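Local coordinates for protein adhesin (Streptococcus sanguinis SK1 = NCTC 7863, PDB 6VT2) that probably mediates bacterial attachment to host sialoglycans through two tandem sialic acid-binding modules, at residues D62-P67 / N74-R79; S347-I352 / Y370-D375. One frame throughout, in Å; residues are numbered along the deposited sequence.

Interaction 1 of 2, residues D62-P67 / N74-R79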
loop_
_atom_site.group_PDB
_atom_site.type_symbol
_atom_site.label_atom_id
_atom_site.label_comp_id
_atom_site.label_asym_id
_atom_site.label_seq_id
_atom_site.Cartn_x
_atom_site.Cartn_y
_atom_site.Cartn_z
ATOM N N ASP A 62 27.507 -26.911 30.269
ATOM C CA ASP A 62 26.743 -28.118 30.553
ATOM C C ASP A 62 27.716 -29.285 30.353
ATOM O O ASP A 62 28.665 -29.184 29.674
ATOM C CB ASP A 62 25.549 -28.152 29.611
ATOM C CG ASP A 62 24.556 -27.019 29.819
ATOM O OD1 ASP A 62 24.725 -26.231 30.730
ATOM O OD2 ASP A 62 23.682 -26.898 28.997
ATOM N N ASN A 63 27.392 -30.401 30.913
ATOM C CA ASN A 63 28.080 -31.630 30.635
ATOM C C ASN A 63 29.544 -31.627 31.036
ATOM O O ASN A 63 30.307 -32.388 30.501
ATOM C CB ASN A 63 27.977 -31.973 29.156
ATOM C CG ASN A 63 27.873 -33.451 28.953
ATOM O OD1 ASN A 63 27.361 -34.141 29.810
ATOM N ND2 ASN A 63 28.328 -33.949 27.813
ATOM N N LEU A 64 29.961 -30.785 31.972
ATOM C CA LEU A 64 31.324 -30.822 32.493
ATOM C C LEU A 64 31.583 -32.148 33.193
ATOM O O LEU A 64 30.686 -32.746 33.817
ATOM C CB LEU A 64 31.550 -29.708 33.501
ATOM C CG LEU A 64 32.238 -28.442 33.033
ATOM C CD1 LEU A 64 32.397 -27.500 34.237
ATOM C CD2 LEU A 64 33.608 -28.732 32.424
ATOM N N SER A 65 32.832 -32.628 33.075
ATOM C CA SER A 65 33.323 -33.719 33.909
ATOM C C SER A 65 32.512 -34.998 33.661
ATOM O O SER A 65 32.142 -35.752 34.569
ATOM C CB SER A 65 33.321 -33.311 35.385
ATOM O OG SER A 65 34.245 -34.197 36.021
ATOM N N VAL A 66 32.282 -35.277 32.395
ATOM C CA VAL A 66 31.500 -36.403 31.920
ATOM C C VAL A 66 32.346 -37.132 30.894
ATOM O O VAL A 66 32.869 -36.487 29.966
ATOM C CB VAL A 66 30.166 -35.939 31.294
ATOM C CG1 VAL A 66 29.510 -37.028 30.457
ATOM C CG2 VAL A 66 29.275 -35.468 32.362
ATOM N N PRO A 67 32.521 -38.447 31.015
ATOM C CA PRO A 67 33.229 -39.209 29.976
ATOM C C PRO A 67 32.640 -38.952 28.598
ATOM O O PRO A 67 31.437 -38.978 28.398
ATOM C CB PRO A 67 33.038 -40.672 30.401
ATOM C CG PRO A 67 32.692 -40.604 31.825
ATOM C CD PRO A 67 32.026 -39.298 32.115
ATOM N N ASN A 74 32.106 -34.162 19.040
ATOM C CA ASN A 74 31.148 -33.571 19.971
ATOM C C ASN A 74 31.849 -32.682 20.968
ATOM O O ASN A 74 32.099 -33.102 22.028
ATOM C CB ASN A 74 30.320 -34.681 20.632
ATOM C CG ASN A 74 29.372 -35.357 19.656
ATOM O OD1 ASN A 74 28.432 -34.745 19.175
ATOM N ND2 ASN A 74 29.651 -36.576 19.317
ATOM N N PRO A 75 32.416 -31.527 20.576
ATOM C CA PRO A 75 33.187 -30.760 21.511
ATOM C C PRO A 75 32.404 -30.282 22.732
ATOM O O PRO A 75 31.262 -30.105 22.676
ATOM C CB PRO A 75 33.670 -29.521 20.756
ATOM C CG PRO A 75 33.544 -29.913 19.324
ATOM C CD PRO A 75 32.396 -30.888 19.264
ATOM N N LEU A 76 33.110 -30.103 23.829
ATOM C CA LEU A 76 32.480 -29.569 25.031
ATOM C C LEU A 76 32.177 -28.096 24.760
ATOM O O LEU A 76 33.063 -27.410 24.384
ATOM C CB LEU A 76 33.445 -29.690 26.186
ATOM C CG LEU A 76 32.833 -29.175 27.460
ATOM C CD1 LEU A 76 31.613 -29.997 27.844
ATOM C CD2 LEU A 76 33.856 -29.160 28.560
ATOM N N ARG A 77 30.948 -27.664 24.976
ATOM C CA ARG A 77 30.549 -26.289 24.655
ATOM C C ARG A 77 30.396 -25.434 25.918
ATOM O O ARG A 77 29.678 -25.806 26.772
ATOM C CB ARG A 77 29.260 -26.351 23.864
ATOM C CG ARG A 77 29.644 -26.601 22.430
ATOM C CD ARG A 77 28.556 -26.824 21.477
ATOM N NE ARG A 77 27.791 -25.643 21.245
ATOM C CZ ARG A 77 28.028 -24.643 20.458
ATOM N NH1 ARG A 77 29.184 -24.501 19.858
ATOM N NH2 ARG A 77 27.076 -23.756 20.325
ATOM N N THR A 78 31.070 -24.297 25.965
ATOM C CA THR A 78 30.964 -23.401 27.117
ATOM C C THR A 78 30.298 -22.138 26.609
ATOM O O THR A 78 30.736 -21.652 25.636
ATOM C CB THR A 78 32.338 -23.074 27.672
ATOM O OG1 THR A 78 32.883 -24.260 28.221
ATOM C CG2 THR A 78 32.325 -21.994 28.726
ATOM N N ARG A 79 29.234 -21.725 27.256
ATOM C CA ARG A 79 28.558 -20.507 26.849
ATOM C C ARG A 79 29.154 -19.338 27.637
ATOM O O ARG A 79 29.208 -19.425 28.797
ATOM C CB ARG A 79 27.090 -20.640 27.196
ATOM C CG ARG A 79 26.245 -19.456 26.727
ATOM C CD ARG A 79 24.911 -19.540 27.440
ATOM N NE ARG A 79 24.067 -18.481 26.970
ATOM C CZ ARG A 79 23.162 -17.897 27.684
ATOM N NH1 ARG A 79 22.484 -16.900 27.158
ATOM N NH2 ARG A 79 22.907 -18.303 28.887
HETATM O O HOH W 1 27.056 -25.345 27.784
HETATM O O HOH W 2 28.475 -28.295 27.439
#

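Interaction 2 of 2, residues S347-I352 / Y370-D375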
loop_
_atom_site.group_PDB
_atom_site.type_symbol
_atom_site.label_atom_id
_atom_site.label_comp_id
_atom_site.label_asym_id
_atom_site.label_seq_id
_atom_site.Cartn_x
_atom_site.Cartn_y
_atom_site.Cartn_z
ATOM N N SER A 347 -54.331 -7.906 -37.786
ATOM C CA SER A 347 -53.714 -9.159 -37.384
ATOM C C SER A 347 -52.258 -9.239 -37.855
ATOM O O SER A 347 -51.408 -9.811 -37.152
ATOM C CB SER A 347 -54.516 -10.361 -37.891
ATOM O OG SER A 347 -54.589 -10.350 -39.287
ATOM N N GLU A 348 -51.961 -8.718 -39.046
ATOM C CA GLU A 348 -50.587 -8.766 -39.503
ATOM C C GLU A 348 -49.690 -7.900 -38.634
ATOM O O GLU A 348 -48.575 -8.297 -38.300
ATOM C CB GLU A 348 -50.535 -8.350 -40.960
ATOM C CG GLU A 348 -51.083 -9.437 -41.943
ATOM C CD GLU A 348 -51.542 -8.840 -43.273
ATOM O OE1 GLU A 348 -51.901 -9.642 -44.186
ATOM O OE2 GLU A 348 -51.474 -7.602 -43.474
ATOM N N LYS A 349 -50.178 -6.724 -38.259
ATOM C CA LYS A 349 -49.424 -5.850 -37.366
ATOM C C LYS A 349 -49.194 -6.523 -36.032
ATOM O O LYS A 349 -48.097 -6.452 -35.479
ATOM C CB LYS A 349 -50.170 -4.543 -37.180
ATOM C CG LYS A 349 -50.178 -3.657 -38.357
ATOM C CD LYS A 349 -51.035 -2.370 -38.143
ATOM C CE LYS A 349 -50.923 -1.462 -39.302
ATOM N NZ LYS A 349 -51.772 -0.288 -39.098
ATOM N N THR A 350 -50.219 -7.141 -35.476
ATOM C CA THR A 350 -50.065 -7.856 -34.215
ATOM C C THR A 350 -49.028 -8.949 -34.301
ATOM O O THR A 350 -48.202 -9.102 -33.387
ATOM C CB THR A 350 -51.421 -8.426 -33.808
ATOM O OG1 THR A 350 -52.325 -7.322 -33.695
ATOM C CG2 THR A 350 -51.321 -9.092 -32.490
ATOM N N ALA A 351 -49.029 -9.713 -35.393
ATOM C CA ALA A 351 -48.071 -10.789 -35.511
ATOM C C ALA A 351 -46.658 -10.248 -35.593
ATOM O O ALA A 351 -45.732 -10.859 -35.044
ATOM C CB ALA A 351 -48.359 -11.617 -36.766
ATOM N N ILE A 352 -46.472 -9.124 -36.303
ATOM C CA ILE A 352 -45.139 -8.527 -36.422
ATOM C C ILE A 352 -44.673 -8.037 -35.069
ATOM O O ILE A 352 -43.521 -8.254 -34.649
ATOM C CB ILE A 352 -45.127 -7.402 -37.466
ATOM C CG1 ILE A 352 -45.196 -7.968 -38.880
ATOM C CG2 ILE A 352 -43.876 -6.569 -37.324
ATOM C CD1 ILE A 352 -45.510 -6.919 -39.877
ATOM N N TYR A 370 -43.473 -0.602 -29.250
ATOM C CA TYR A 370 -43.409 -0.878 -30.667
ATOM C C TYR A 370 -44.665 -0.323 -31.338
ATOM O O TYR A 370 -45.802 -0.477 -30.834
ATOM C CB TYR A 370 -43.311 -2.362 -30.880
ATOM C CG TYR A 370 -42.138 -3.000 -30.247
ATOM C CD1 TYR A 370 -40.850 -2.720 -30.655
ATOM C CD2 TYR A 370 -42.300 -3.903 -29.241
ATOM C CE1 TYR A 370 -39.790 -3.370 -30.100
ATOM C CE2 TYR A 370 -41.253 -4.519 -28.664
ATOM C CZ TYR A 370 -39.982 -4.219 -29.098
ATOM O OH TYR A 370 -38.919 -4.787 -28.560
ATOM N N VAL A 371 -44.474 0.337 -32.448
ATOM C CA VAL A 371 -45.606 0.749 -33.272
ATOM C C VAL A 371 -45.380 0.140 -34.643
ATOM O O VAL A 371 -44.393 0.458 -35.311
ATOM C CB VAL A 371 -45.749 2.275 -33.369
ATOM C CG1 VAL A 371 -46.897 2.644 -34.240
ATOM C CG2 VAL A 371 -45.922 2.872 -31.975
ATOM N N VAL A 372 -46.262 -0.756 -35.052
ATOM C CA VAL A 372 -46.194 -1.310 -36.391
ATOM C C VAL A 372 -46.987 -0.382 -37.316
ATOM O O VAL A 372 -48.189 -0.146 -37.144
ATOM C CB VAL A 372 -46.730 -2.730 -36.426
ATOM C CG1 VAL A 372 -46.487 -3.316 -37.832
ATOM C CG2 VAL A 372 -46.052 -3.601 -35.356
ATOM N N ASN A 373 -46.299 0.213 -38.246
ATOM C CA ASN A 373 -46.891 1.133 -39.193
ATOM C C ASN A 373 -47.643 0.379 -40.276
ATOM O O ASN A 373 -47.586 -0.853 -40.386
ATOM C CB ASN A 373 -45.787 1.987 -39.724
ATOM C CG ASN A 373 -45.058 2.711 -38.560
ATOM O OD1 ASN A 373 -45.713 3.367 -37.782
ATOM N ND2 ASN A 373 -43.753 2.535 -38.417
ATOM N N ASN A 374 -48.381 1.155 -41.063
ATOM C CA ASN A 374 -49.263 0.544 -42.045
ATOM C C ASN A 374 -48.491 -0.262 -43.063
ATOM O O ASN A 374 -49.049 -1.226 -43.598
ATOM C CB ASN A 374 -50.081 1.586 -42.762
ATOM C CG ASN A 374 -51.200 2.101 -41.926
ATOM O OD1 ASN A 374 -51.775 1.377 -41.124
ATOM N ND2 ASN A 374 -51.540 3.358 -42.124
ATOM N N ASP A 375 -47.220 0.086 -43.324
ATOM C CA ASP A 375 -46.371 -0.668 -44.237
ATOM C C ASP A 375 -45.587 -1.784 -43.550
ATOM O O ASP A 375 -44.785 -2.480 -44.198
ATOM C CB ASP A 375 -45.421 0.265 -44.984
ATOM C CG ASP A 375 -44.371 0.944 -44.070
ATOM O OD1 ASP A 375 -44.345 0.684 -42.863
ATOM O OD2 ASP A 375 -43.589 1.757 -44.574
#

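Interaction 1 of 2, residues D62-P67 / N74-R79
Leu64 and Leu76 meet through single methyl groups, with CD2 of Leu64 3.9 Å from CD2 of Leu76, and the two side chains lie at about a right angle. The other branch of Leu76 turns to the backbone of the loop: its CD1 is 3.6 Å from Asp62 O and 3.8 Å from Asn63 O. CG of Leu76 stands anti to the backbone N (chi1 -179°), beside the carbonyl carbon, and from there the fork sends one methyl to each partner. Leu76 is buried and also packs on Val35 and Val38, while Asp62 and Asn63 stay at the surface, so one leucine joins the loop to the core. The SigLec-like domain is an Ig-like sandwich of two sheets, and this leucine sits between them: Leu76 belongs to strand 76-83 of one sheet, and Val35 and Val38 to strand 35-41 of the other. Farther along the same strand pair Arg79 still has a backbone bond with Ser60, but at Asp62 the chains have parted, with Asp62 N 4.3 Å from Arg77 O. A water fills the gap, accepting from Asp62 N at 3.0 Å and donating to Arg77 O at 2.8 Å. A second water also donates to Arg77 O, which thus receives two water bonds. The side chain of Arg77 meanwhile leads away from the loop, to a salt bridge with Glu27.

Interaction 2 of 2, residues S347-I352 / Y370-D375
Hydrocarbon packing makes up most of this contact, and it centres on Val372, whose CB is directed at the helix and whose two methyls touch Lys349 and Ile352. The aliphatic part of Lys349 lies alongside it, running in the opposite sense, with CG of Lys349 3.7 Å from CG1 of Val372. The second methyl, CG2 of Val372, comes over the backbone of the helix, 3.5 Å from Lys349 O, and reaches CG2 of Ile352 at 4.2 Å. The CA atoms of Lys349 and Val372 are 5.7 Å apart, the nearest such pair between the two segments.

The polar part begins where the lysine passes the valine. The chain of Lys349 stays extended beyond CG, carrying its CE to within 3.6 Å of Asn373 O and the ammonium group on to Asn374. There Lys349 NZ donates to Asn374 OD1 at 2.6 Å, approaching at a C=O...donor angle of 152° and tilted 22° from the carbonyl plane. Asn374 CB leads off from the helix, yet its amide oxygen turns back to accept this bond; Gln343 NE2 donates to the same atom.

Tyr370 packs on the same helix, at Glu353 and Val356. This is helix-on-sheet packing within the Rib-like domain: helix 346-360 lies against the edge strand 369-372 of a three-stranded antiparallel sheet, and its lysine reaches into the turn that follows the strand.

Overall arrangement
From the N terminus, interaction 1 comes first, within the first SigLec-like domain. It closes a short loop, with six residues between its segments, and ties the connection between strands 58-61 and 76-83 back to the start of the latter. The chain then runs through a Rib-like domain and a second SigLec-like domain before interaction 2 closes a longer loop, 17 residues, that includes the rest of helix 346-360, and ties that helix to strand 369-372. The two are in series, neither nested nor crossing. They lie on opposite sides of the chain's centre, their nearest atoms about 84 Å apart, and each closes within its own module of an elongated adhesin.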